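Local coordinates for protein pentafunctional AROM polypeptide (Schizosaccharomyces pombe, PDB 5SWV) that probably catalyses five consecutive steps of the shikimate pathway, this fragment holding its 3-dehydroquinate dehydratase and shikimate dehydrogenase, at residues M137-H140 / T145-W148; L200-M203 / L209-I212; T82-Q85 / P90-K93; E185-I190 / I212-M217; E121-L126 / S162-V167. All blocks are in the same frame, centred on the assembly; numbering follows the deposited sequence.

Interaction 1. Residues M137-H140 / T145-W148; sequences MSWH and TWSW
The indole nitrogen NE1 of Trp-139 meets CZ3 and CH2 of the Trp-146 six-membered ring obliquely. CZ3 is 3.1 Å from NE1, a value that at this resolution says only that the rings are in contact. Next to it, CD1 of Trp-139 lies 3.4 Å from CZ3 of Trp-146. The two flat groups are nearly parallel, their planes 10° apart, yet slid so far past each other that they barely overlap: the five-membered ring of Trp-139 and the six-membered ring of Trp-146 have centroids 4.8 Å apart. Trp-139 comes from the C-terminal end of strand 134-140 and Trp-146 from the loop that leads into helix 152-162, a beta-to-alpha connection of the type I dehydroquinase barrel. CG of Trp-139 is anti to its own backbone N (chi1 -175°), which sends the indole off the strand to meet its partner. Lys-157 of helix 152-162 makes a cation-pi contact with Trp-139 and also touches Trp-146. The backbone N of Trp-146 is bonded to Asp-141 OD2, and its O to Trp-154 NE1. No hydrogen bond joins the two indoles, so their meeting rests on van der Waals attraction, with polar bonds to the loop backbone helping to position Trp-146.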
# COMPACT_ATOMS: atom_id res chain seq x y z
N MET A 137 10.00 21.88 -0.28
CA MET A 137 10.06 23.26 -0.67
C MET A 137 9.69 23.35 -2.14
O MET A 137 10.33 22.72 -2.98
CB MET A 137 11.47 23.81 -0.42
CG MET A 137 11.88 23.75 1.04
SD MET A 137 10.96 24.95 2.01
CE MET A 137 10.53 23.92 3.38
N SER A 138 8.67 24.15 -2.44
CA SER A 138 8.03 24.15 -3.75
C SER A 138 7.98 25.55 -4.35
O SER A 138 7.74 26.52 -3.65
CB SER A 138 6.61 23.62 -3.62
OG SER A 138 5.75 24.61 -3.09
N TRP A 139 8.19 25.63 -5.66
CA TRP A 139 7.84 26.82 -6.42
C TRP A 139 7.29 26.45 -7.80
O TRP A 139 7.81 25.55 -8.45
CB TRP A 139 9.03 27.75 -6.58
CG TRP A 139 8.66 29.04 -7.25
CD1 TRP A 139 8.77 29.32 -8.58
CD2 TRP A 139 8.09 30.20 -6.64
NE1 TRP A 139 8.31 30.60 -8.83
CE2 TRP A 139 7.90 31.16 -7.66
CE3 TRP A 139 7.73 30.53 -5.32
CZ2 TRP A 139 7.36 32.44 -7.41
CZ3 TRP A 139 7.20 31.82 -5.08
CH2 TRP A 139 7.02 32.75 -6.13
N HIS A 140 6.26 27.18 -8.21
CA HIS A 140 5.54 26.98 -9.46
C HIS A 140 5.62 28.27 -10.31
O HIS A 140 5.20 29.34 -9.85
CB HIS A 140 4.08 26.62 -9.15
CG HIS A 140 3.90 25.32 -8.43
ND1 HIS A 140 4.16 25.17 -7.07
CD2 HIS A 140 3.47 24.11 -8.86
CE1 HIS A 140 3.90 23.92 -6.72
NE2 HIS A 140 3.49 23.26 -7.78
N THR A 145 7.94 31.75 -18.12
CA THR A 145 9.03 32.58 -18.64
C THR A 145 10.38 32.24 -18.02
O THR A 145 11.37 32.82 -18.43
CB THR A 145 8.77 34.07 -18.38
OG1 THR A 145 8.91 34.38 -16.99
CG2 THR A 145 7.36 34.47 -18.86
N TRP A 146 10.43 31.34 -17.04
CA TRP A 146 11.71 31.00 -16.40
C TRP A 146 12.31 29.85 -17.19
O TRP A 146 11.84 28.72 -17.09
CB TRP A 146 11.55 30.65 -14.91
CG TRP A 146 11.23 31.85 -14.01
CD1 TRP A 146 10.97 33.14 -14.42
CD2 TRP A 146 11.10 31.86 -12.58
NE1 TRP A 146 10.71 33.94 -13.34
CE2 TRP A 146 10.78 33.18 -12.20
CE3 TRP A 146 11.22 30.89 -11.59
CZ2 TRP A 146 10.59 33.56 -10.87
CZ3 TRP A 146 11.03 31.27 -10.25
CH2 TRP A 146 10.72 32.59 -9.91
N SER A 147 13.31 30.17 -18.00
CA SER A 147 14.03 29.18 -18.78
C SER A 147 14.73 28.16 -17.88
O SER A 147 15.21 28.52 -16.81
CB SER A 147 15.08 29.86 -19.69
OG SER A 147 16.04 28.96 -20.21
N TRP A 148 14.77 26.90 -18.33
CA TRP A 148 15.57 25.84 -17.68
C TRP A 148 17.01 25.79 -18.23
O TRP A 148 17.90 25.29 -17.54
CB TRP A 148 14.95 24.48 -17.90
CG TRP A 148 13.60 24.31 -17.33
CD1 TRP A 148 12.44 24.17 -18.02
CD2 TRP A 148 13.26 24.22 -15.95
NE1 TRP A 148 11.39 24.01 -17.16
CE2 TRP A 148 11.86 24.03 -15.88
CE3 TRP A 148 14.00 24.27 -14.77
CZ2 TRP A 148 11.19 23.91 -14.67
CZ3 TRP A 148 13.32 24.14 -13.56
CH2 TRP A 148 11.93 23.96 -13.53

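Interaction 2. Residues L200-M203 / L209-I212; sequences LFNM and LSRI
Strand 198-203 and helix 208-213 approach most closely at Phe-201 and Ser-210, whose CA atoms are 5.0 Å apart. Together they make a beta-alpha unit of the dehydroquinase TIM barrel, with the strand seventh among its eight parallel strands and the helix packed against the outside. Ser-210 turns its hydroxyl straight onto the strand. The backbone N of Asn-202 donates to Ser-210 OG over 2.6 Å, with an almost linear N-H...O angle of 169°. A chi1 of 70° sets OG between the serine's own backbone N and carbonyl carbon, from where it also bonds to Gly-207 O in the connecting loop. One hydroxyl thus ties the strand to the turn before the helix. Beside it, CB of Phe-201 packs 3.5 Å from the same OG.

CD2 and CE2 of Phe-201 come over one face of the Arg-211 guanidinium, offset toward its rim, the two planes 37° apart. CE2 of Phe-201 reaches within 3.5 Å of Arg-211 NH1, while CB of Met-203 is 3.8 Å from NH2. The arginine chain runs extended from CG to NE, and NH2 is bonded to Pro-231 O, which helps to hold the guanidinium across the end of the strand. A water links the two segments: it donates to Asn-202 O at 2.6 Å and accepts from Arg-211 NE at 2.8 Å.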
# COMPACT_ATOMS: atom_id res chain seq x y z
N LEU A 200 10.48 17.49 -10.31
CA LEU A 200 10.74 18.45 -11.38
C LEU A 200 9.98 18.10 -12.65
O LEU A 200 10.16 17.04 -13.21
CB LEU A 200 12.24 18.46 -11.65
CG LEU A 200 12.77 19.36 -12.77
CD1 LEU A 200 12.56 20.82 -12.41
CD2 LEU A 200 14.25 19.06 -13.03
N PHE A 201 9.13 19.02 -13.09
CA PHE A 201 8.34 18.86 -14.31
C PHE A 201 7.72 20.18 -14.74
O PHE A 201 7.86 21.18 -14.05
CB PHE A 201 7.24 17.81 -14.12
CG PHE A 201 6.26 18.14 -13.04
CD1 PHE A 201 6.54 17.82 -11.71
CD2 PHE A 201 5.03 18.71 -13.34
CE1 PHE A 201 5.62 18.10 -10.70
CE2 PHE A 201 4.10 18.98 -12.33
CZ PHE A 201 4.40 18.69 -11.02
N ASN A 202 7.06 20.15 -15.89
CA ASN A 202 6.31 21.28 -16.40
C ASN A 202 4.85 20.89 -16.42
O ASN A 202 4.49 19.82 -16.92
CB ASN A 202 6.73 21.63 -17.82
CG ASN A 202 8.18 22.08 -17.90
OD1 ASN A 202 8.61 22.94 -17.14
ND2 ASN A 202 8.92 21.52 -18.84
N MET A 203 4.02 21.76 -15.85
CA MET A 203 2.58 21.64 -16.01
C MET A 203 2.18 22.20 -17.38
O MET A 203 3.02 22.74 -18.11
CB MET A 203 1.84 22.29 -14.85
CG MET A 203 1.96 23.81 -14.70
SD MET A 203 1.16 24.49 -13.22
CE MET A 203 1.53 23.29 -11.95
N LEU A 209 5.08 15.36 -21.33
CA LEU A 209 6.32 14.58 -21.40
C LEU A 209 7.15 14.65 -20.09
O LEU A 209 7.65 13.62 -19.61
CB LEU A 209 7.20 15.03 -22.58
CG LEU A 209 8.53 14.30 -22.76
CD1 LEU A 209 8.37 12.80 -22.95
CD2 LEU A 209 9.31 14.88 -23.92
N SER A 210 7.31 15.85 -19.53
CA SER A 210 8.18 16.02 -18.37
C SER A 210 7.62 15.31 -17.14
O SER A 210 8.39 14.82 -16.34
CB SER A 210 8.41 17.50 -18.06
OG SER A 210 7.23 18.14 -17.57
N ARG A 211 6.30 15.25 -17.00
CA ARG A 211 5.65 14.48 -15.91
C ARG A 211 5.98 13.00 -16.03
O ARG A 211 6.31 12.33 -15.04
CB ARG A 211 4.12 14.62 -15.94
CG ARG A 211 3.56 16.00 -15.61
CD ARG A 211 2.07 15.98 -15.84
NE ARG A 211 1.38 17.23 -15.53
CZ ARG A 211 1.06 17.66 -14.31
NH1 ARG A 211 1.40 16.97 -13.22
NH2 ARG A 211 0.41 18.81 -14.18
N ILE A 212 5.88 12.50 -17.25
CA ILE A 212 6.15 11.11 -17.58
C ILE A 212 7.59 10.73 -17.25
O ILE A 212 7.82 9.66 -16.69
CB ILE A 212 5.79 10.86 -19.06
CG1 ILE A 212 4.27 10.86 -19.23
CG2 ILE A 212 6.40 9.56 -19.59
CD1 ILE A 212 3.80 11.22 -20.62
O HOH W 1 2.23 18.73 -17.70

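Interaction 3. Residues T82-Q85 / P90-K93; sequences TISQ and PNDK
The side-chain amide of Asn-91 is the flat group of this contact, and residues 82-84 bracket it. Ser-84 OG lies to one side of the amide plane, 3.5 Å from Asn-91 CG. The opposite side is met by CB of Thr-82, 3.8 Å from the same CG, with CB of Ile-83 also on that side. None of them stands squarely above the group. The nitrogen and oxygen of this amide are probably exchanged in the model, so its individual polar pairings with the two hydroxyls are best left unassigned. What can be relied on is the position of the side chain: the Asn-91 chain crosses that of Thr-82 at about a right angle. A more certain partner of Thr-82 OG1 lies outside the contact, a hydrogen bond with Glu-115 OE1.

The apolar part of the contact is small. Ile-83 sends out its CG1 branch anti to the carbonyl carbon (chi1 -69°), and the terminal CD1 settles 3.9 Å from CA of Pro-90. CB of Pro-90 points away, so CD1 meets the CA and N side of the proline. Within residues 82-85 a weak bond from Gln-85 N to Thr-82 O, 3.2 Å, accompanies the turn of the chain here, and a backbone bond joins Ile-83 to Phe-89.

The contact closes the loop between strand 76-79 and helix 94-106 at the surface of the barrel. Lys-93 occupies the N-cap position of that helix, Pro-90 rests on Ile-55, and Gln-85 OE1 accepts from His-140 N at the end of strand 134-140.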
# COMPACT_ATOMS: atom_id res chain seq x y z
N THR A 82 -1.29 28.14 -2.83
CA THR A 82 -1.84 29.50 -2.90
C THR A 82 -2.26 29.86 -4.31
O THR A 82 -1.93 29.17 -5.27
CB THR A 82 -0.82 30.56 -2.45
OG1 THR A 82 0.30 30.58 -3.34
CG2 THR A 82 -0.32 30.28 -1.06
N ILE A 83 -2.94 31.00 -4.43
CA ILE A 83 -3.51 31.42 -5.70
C ILE A 83 -2.48 31.67 -6.79
O ILE A 83 -2.68 31.27 -7.92
CB ILE A 83 -4.48 32.61 -5.50
CG1 ILE A 83 -5.72 32.10 -4.76
CG2 ILE A 83 -4.89 33.24 -6.83
CD1 ILE A 83 -6.45 33.16 -3.99
N SER A 84 -1.36 32.28 -6.46
CA SER A 84 -0.41 32.64 -7.49
C SER A 84 0.50 31.49 -7.81
O SER A 84 1.27 31.57 -8.77
CB SER A 84 0.41 33.86 -7.09
OG SER A 84 1.11 33.59 -5.91
N GLN A 85 0.42 30.42 -7.02
CA GLN A 85 1.06 29.15 -7.37
C GLN A 85 0.10 28.13 -8.00
O GLN A 85 0.48 26.97 -8.18
CB GLN A 85 1.70 28.57 -6.12
CG GLN A 85 2.75 29.49 -5.53
CD GLN A 85 4.10 29.30 -6.17
OE1 GLN A 85 4.61 28.19 -6.26
NE2 GLN A 85 4.70 30.40 -6.62
N PRO A 90 -5.44 32.13 -0.24
CA PRO A 90 -4.98 33.51 -0.40
C PRO A 90 -3.51 33.70 -0.05
O PRO A 90 -3.05 33.19 0.96
CB PRO A 90 -5.84 34.27 0.60
CG PRO A 90 -7.00 33.37 0.89
CD PRO A 90 -6.46 32.00 0.81
N ASN A 91 -2.79 34.44 -0.87
CA ASN A 91 -1.38 34.74 -0.62
C ASN A 91 -1.15 35.68 0.54
O ASN A 91 -0.07 35.64 1.13
CB ASN A 91 -0.72 35.34 -1.86
CG ASN A 91 -0.56 34.34 -2.98
OD1 ASN A 91 0.22 33.40 -2.88
ND2 ASN A 91 -1.31 34.54 -4.05
N ASP A 92 -2.12 36.53 0.86
CA ASP A 92 -1.89 37.53 1.91
C ASP A 92 -1.94 36.93 3.32
O ASP A 92 -1.48 37.58 4.24
CB ASP A 92 -2.77 38.80 1.77
CG ASP A 92 -4.26 38.51 1.54
OD1 ASP A 92 -4.81 37.56 2.13
OD2 ASP A 92 -4.91 39.24 0.75
N LYS A 93 -2.43 35.70 3.45
CA LYS A 93 -2.74 35.10 4.75
C LYS A 93 -1.68 34.10 5.22
O LYS A 93 -1.97 32.93 5.49
CB LYS A 93 -4.12 34.47 4.68
CG LYS A 93 -5.20 35.52 4.82
CD LYS A 93 -6.59 34.94 4.62
CE LYS A 93 -7.59 35.53 5.61
NZ LYS A 93 -7.55 37.03 5.69

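Interaction 4. Residues E185-I190 / I212-M217; sequences EFRTRI and ILNKFM
Arg-187 NH1 donates to Asn-214 OD1 across 2.9 Å, joining helix 177-193 to the residue that follows helix 208-213 in the outer layer of the dehydroquinase TIM barrel. The amide oxygen receives it in the carbonyl plane, on a lone pair, and OD1 in turn lies at the edge of the guanidinium, close to its plane. The N-H...O angle of 144° is moderately bent, and the guanidinium and amide planes are 33° apart. Above one face of the guanidinium, toward its rim, sits Leu-213 O, while NH2 runs alongside the backbone, 3.7 Å from CA of Asn-214. The first shell is thus one hydrogen bond to the Asn-214 amide, with the Leu-213 and Asn-214 backbone packed against the guanidinium.

Both partners are positioned by others. Bends at chi2 and chi3 bring the guanidinium to Asn-214, where its NH2 forms a salt bridge with Glu-184 OE2, one turn back on the same helix, and a weak bond with Leu-200 O. Asn-214 OD1 has a second donor in Leu-200 N, so the amide also ties the helix end to strand 198-203. At its other end the amide nitrogen bonds to Thr-218 OG1, at the start of the next strand. ND2 of Asn-214 further donates to Phe-216 O at 3.1 Å, approaching that oxygen from above its carbonyl plane.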
# COMPACT_ATOMS: atom_id res chain seq x y z
N GLU A 185 17.91 18.41 -19.40
CA GLU A 185 19.27 18.95 -19.28
C GLU A 185 19.51 19.52 -17.89
O GLU A 185 20.49 19.18 -17.24
CB GLU A 185 19.54 20.05 -20.31
CG GLU A 185 20.03 19.52 -21.64
CD GLU A 185 19.60 20.35 -22.84
OE1 GLU A 185 19.30 21.58 -22.72
OE2 GLU A 185 19.56 19.76 -23.95
N PHE A 186 18.58 20.37 -17.47
CA PHE A 186 18.61 20.95 -16.14
C PHE A 186 18.62 19.87 -15.06
O PHE A 186 19.46 19.89 -14.17
CB PHE A 186 17.45 21.94 -15.95
CG PHE A 186 17.40 22.57 -14.58
CD1 PHE A 186 18.13 23.72 -14.31
CD2 PHE A 186 16.66 21.99 -13.55
CE1 PHE A 186 18.10 24.30 -13.05
CE2 PHE A 186 16.64 22.56 -12.29
CZ PHE A 186 17.36 23.72 -12.04
N ARG A 187 17.70 18.91 -15.15
CA ARG A 187 17.67 17.81 -14.19
C ARG A 187 19.03 17.16 -14.05
O ARG A 187 19.47 16.90 -12.93
CB ARG A 187 16.62 16.77 -14.58
CG ARG A 187 16.80 15.43 -13.88
CD ARG A 187 15.52 14.71 -13.53
NE ARG A 187 14.41 14.92 -14.46
CZ ARG A 187 13.12 15.04 -14.11
NH1 ARG A 187 12.73 15.01 -12.84
NH2 ARG A 187 12.19 15.22 -15.04
N THR A 188 19.71 16.91 -15.17
CA THR A 188 21.01 16.22 -15.13
C THR A 188 22.04 17.08 -14.38
O THR A 188 22.74 16.57 -13.50
CB THR A 188 21.52 15.79 -16.53
OG1 THR A 188 20.59 14.90 -17.14
CG2 THR A 188 22.84 15.06 -16.43
N ARG A 189 22.09 18.37 -14.70
CA ARG A 189 23.10 19.29 -14.13
C ARG A 189 22.97 19.51 -12.61
O ARG A 189 23.97 19.48 -11.89
CB ARG A 189 23.04 20.66 -14.82
CG ARG A 189 23.43 20.68 -16.28
CD ARG A 189 23.86 22.07 -16.74
NE ARG A 189 22.85 23.12 -16.50
CZ ARG A 189 21.80 23.42 -17.29
NH1 ARG A 189 21.55 22.74 -18.42
NH2 ARG A 189 20.97 24.41 -16.93
N ILE A 190 21.75 19.79 -12.16
CA ILE A 190 21.44 20.06 -10.75
C ILE A 190 21.63 18.81 -9.88
O ILE A 190 22.08 18.92 -8.74
CB ILE A 190 20.01 20.65 -10.58
CG1 ILE A 190 19.78 21.24 -9.19
CG2 ILE A 190 18.92 19.61 -10.85
CD1 ILE A 190 20.36 22.63 -9.04
N ILE A 212 5.88 12.50 -17.25
CA ILE A 212 6.15 11.11 -17.58
C ILE A 212 7.59 10.73 -17.25
O ILE A 212 7.82 9.66 -16.69
CB ILE A 212 5.79 10.86 -19.06
CG1 ILE A 212 4.27 10.86 -19.23
CG2 ILE A 212 6.40 9.56 -19.59
CD1 ILE A 212 3.80 11.22 -20.62
N LEU A 213 8.54 11.62 -17.55
CA LEU A 213 9.97 11.41 -17.26
C LEU A 213 10.40 11.68 -15.81
O LEU A 213 11.48 11.21 -15.38
CB LEU A 213 10.84 12.29 -18.17
CG LEU A 213 10.71 12.05 -19.68
CD1 LEU A 213 11.61 13.01 -20.46
CD2 LEU A 213 11.00 10.61 -20.04
N ASN A 214 9.61 12.44 -15.05
CA ASN A 214 9.89 12.66 -13.64
C ASN A 214 9.61 11.41 -12.80
O ASN A 214 8.46 11.06 -12.55
CB ASN A 214 9.08 13.83 -13.13
CG ASN A 214 9.33 14.10 -11.66
OD1 ASN A 214 10.36 14.61 -11.28
ND2 ASN A 214 8.38 13.72 -10.82
N LYS A 215 10.66 10.72 -12.37
CA LYS A 215 10.49 9.40 -11.72
C LYS A 215 10.13 9.52 -10.27
O LYS A 215 9.31 8.77 -9.79
CB LYS A 215 11.74 8.55 -11.92
CG LYS A 215 11.91 8.20 -13.39
CD LYS A 215 13.11 7.32 -13.70
CE LYS A 215 14.41 7.98 -13.24
NZ LYS A 215 15.54 7.61 -14.13
N PHE A 216 10.71 10.51 -9.59
CA PHE A 216 10.54 10.68 -8.16
C PHE A 216 9.32 11.54 -7.79
O PHE A 216 9.30 12.74 -8.06
CB PHE A 216 11.80 11.31 -7.59
CG PHE A 216 11.75 11.48 -6.11
CD1 PHE A 216 11.91 10.38 -5.28
CD2 PHE A 216 11.53 12.74 -5.55
CE1 PHE A 216 11.86 10.53 -3.89
CE2 PHE A 216 11.48 12.89 -4.17
CZ PHE A 216 11.64 11.78 -3.33
N MET A 217 8.34 10.90 -7.15
CA MET A 217 7.14 11.55 -6.57
C MET A 217 6.38 12.44 -7.55
O MET A 217 6.21 13.64 -7.32
CB MET A 217 7.49 12.34 -5.30
CG MET A 217 8.00 11.48 -4.16
SD MET A 217 8.38 12.46 -2.67
CE MET A 217 6.72 12.80 -2.08

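Interaction 5. Residues E121-L126 / S162-V167; sequences ETINIL and SSYADV
Aromatic contact comes first: the methyl CG2 of Ile-123 sits over a face of the Tyr-164 ring in a CH-pi interaction. It is 3.6 Å from the ring centroid and 27° off the normal, displaced toward the rim that carries CD2 and CE2. The branch is aimed there because CG2 lies anti to the isoleucine backbone N, on the side of helix 120-128 that looks at the tyrosine. The opposite face of the ring is covered from within its own loop by CB of Ser-163, 3.8 Å above the plane and over the centre. The ring is thus sandwiched between a helix methyl and a loop methylene.

One polar atom comes to the ring's edge. Asn-124 OD1 lies near the ring plane, 3.6 Å from Tyr-164 CE1, with the amide and ring planes 45° apart. This is contact without a hydrogen bond; OD1 is instead bonded to Gln-128 NE2, one turn further along the helix. CB of Asn-124 lies 3.9 Å from Tyr-164 OH, off the ring plane on the side of Ile-123.

Charged and backbone bonds fix the loop further on. Asp-166 OD2 pairs with Lys-130 NZ in a salt bridge and accepts from Leu-135 N, while Val-167 joins strand 134-140 through backbone bonds. Helices 120-128 and 152-162 flank that strand in the chain, and the tyrosine, from the turn after the second helix, braces the first: an alpha-to-beta connection of a TIM barrel.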
# COMPACT_ATOMS: atom_id res chain seq x y z
N GLU A 121 11.27 34.20 7.39
CA GLU A 121 10.92 34.08 8.80
C GLU A 121 9.99 32.90 9.02
O GLU A 121 10.24 32.06 9.89
CB GLU A 121 10.29 35.38 9.35
CG GLU A 121 10.19 35.40 10.89
CD GLU A 121 9.36 36.55 11.45
OE1 GLU A 121 9.02 36.51 12.65
OE2 GLU A 121 9.03 37.49 10.69
N THR A 122 8.92 32.83 8.23
CA THR A 122 7.93 31.76 8.37
C THR A 122 8.52 30.41 8.02
O THR A 122 8.29 29.44 8.73
CB THR A 122 6.66 32.06 7.55
OG1 THR A 122 5.92 33.09 8.20
CG2 THR A 122 5.77 30.83 7.42
N ILE A 123 9.31 30.37 6.95
CA ILE A 123 9.91 29.12 6.51
C ILE A 123 10.79 28.53 7.60
O ILE A 123 10.72 27.34 7.89
CB ILE A 123 10.73 29.31 5.22
CG1 ILE A 123 9.81 29.61 4.05
CG2 ILE A 123 11.52 28.05 4.89
CD1 ILE A 123 10.55 30.13 2.84
N ASN A 124 11.62 29.39 8.18
CA ASN A 124 12.50 29.01 9.29
C ASN A 124 11.74 28.51 10.52
O ASN A 124 12.05 27.46 11.07
CB ASN A 124 13.36 30.21 9.67
CG ASN A 124 14.49 29.86 10.62
OD1 ASN A 124 15.13 28.82 10.49
ND2 ASN A 124 14.75 30.74 11.53
N ILE A 125 10.74 29.27 10.95
CA ILE A 125 9.89 28.82 12.06
C ILE A 125 9.30 27.43 11.78
O ILE A 125 9.27 26.59 12.68
CB ILE A 125 8.77 29.82 12.32
CG1 ILE A 125 9.35 31.08 12.96
CG2 ILE A 125 7.70 29.23 13.23
CD1 ILE A 125 8.44 32.29 12.86
N LEU A 126 8.84 27.19 10.56
CA LEU A 126 8.31 25.87 10.21
C LEU A 126 9.42 24.84 10.22
O LEU A 126 9.22 23.73 10.69
CB LEU A 126 7.63 25.87 8.85
CG LEU A 126 6.37 26.74 8.70
CD1 LEU A 126 6.01 26.95 7.23
CD2 LEU A 126 5.20 26.14 9.47
N SER A 162 17.54 25.24 -0.11
CA SER A 162 18.56 24.28 0.35
C SER A 162 18.93 24.42 1.84
O SER A 162 19.39 23.47 2.44
CB SER A 162 19.82 24.37 -0.51
OG SER A 162 20.47 25.59 -0.26
N SER A 163 18.71 25.60 2.42
CA SER A 163 18.86 25.75 3.87
C SER A 163 17.88 24.87 4.65
O SER A 163 18.21 24.39 5.73
CB SER A 163 18.65 27.22 4.27
OG SER A 163 19.59 28.08 3.66
N TYR A 164 16.69 24.62 4.10
CA TYR A 164 15.59 24.00 4.81
C TYR A 164 15.09 22.65 4.27
O TYR A 164 14.44 21.90 4.99
CB TYR A 164 14.41 24.98 4.80
CG TYR A 164 14.76 26.39 5.23
CD1 TYR A 164 15.15 26.65 6.55
CD2 TYR A 164 14.69 27.47 4.34
CE1 TYR A 164 15.47 27.93 6.97
CE2 TYR A 164 15.00 28.77 4.76
CZ TYR A 164 15.40 28.97 6.08
OH TYR A 164 15.73 30.21 6.54
N ALA A 165 15.40 22.31 3.02
CA ALA A 165 14.62 21.28 2.30
C ALA A 165 15.00 19.84 2.58
O ALA A 165 16.16 19.51 2.62
CB ALA A 165 14.73 21.52 0.81
N ASP A 166 14.00 18.98 2.75
CA ASP A 166 14.20 17.54 2.60
C ASP A 166 13.94 17.08 1.15
O ASP A 166 14.50 16.07 0.70
CB ASP A 166 13.27 16.78 3.55
CG ASP A 166 13.57 17.07 4.99
OD1 ASP A 166 14.58 16.55 5.50
OD2 ASP A 166 12.79 17.81 5.63
N VAL A 167 13.04 17.78 0.46
CA VAL A 167 12.75 17.56 -0.96
C VAL A 167 12.55 18.93 -1.60
O VAL A 167 12.08 19.85 -0.93
CB VAL A 167 11.45 16.75 -1.17
CG1 VAL A 167 11.18 16.52 -2.67
CG2 VAL A 167 11.52 15.43 -0.39

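Overall arrangement
From the N terminus, interaction 3 closes first, a short loop between strand 76-79 and helix 94-106. Interaction 5 then spans from helix 120-128 to the turn before strand 167-173, and interaction 1 is nested inside it, closing the loop after strand 134-140. Interaction 4 opens on helix 177-193, ahead of interaction 2, and both end on helix 208-213, sharing Ile-212. Gln-85 and His-140 connect interactions 3 and 1; Trp-148 links interaction 1 onward to Asn-202 in interaction 2 and Arg-189 in interaction 4. Phe-216 packs on Val-167, joining interactions 4 and 5. Interactions 1, 2 and 3 each close a strand-to-helix connection, while 4 and 5 join neighbouring elements of the same barrel.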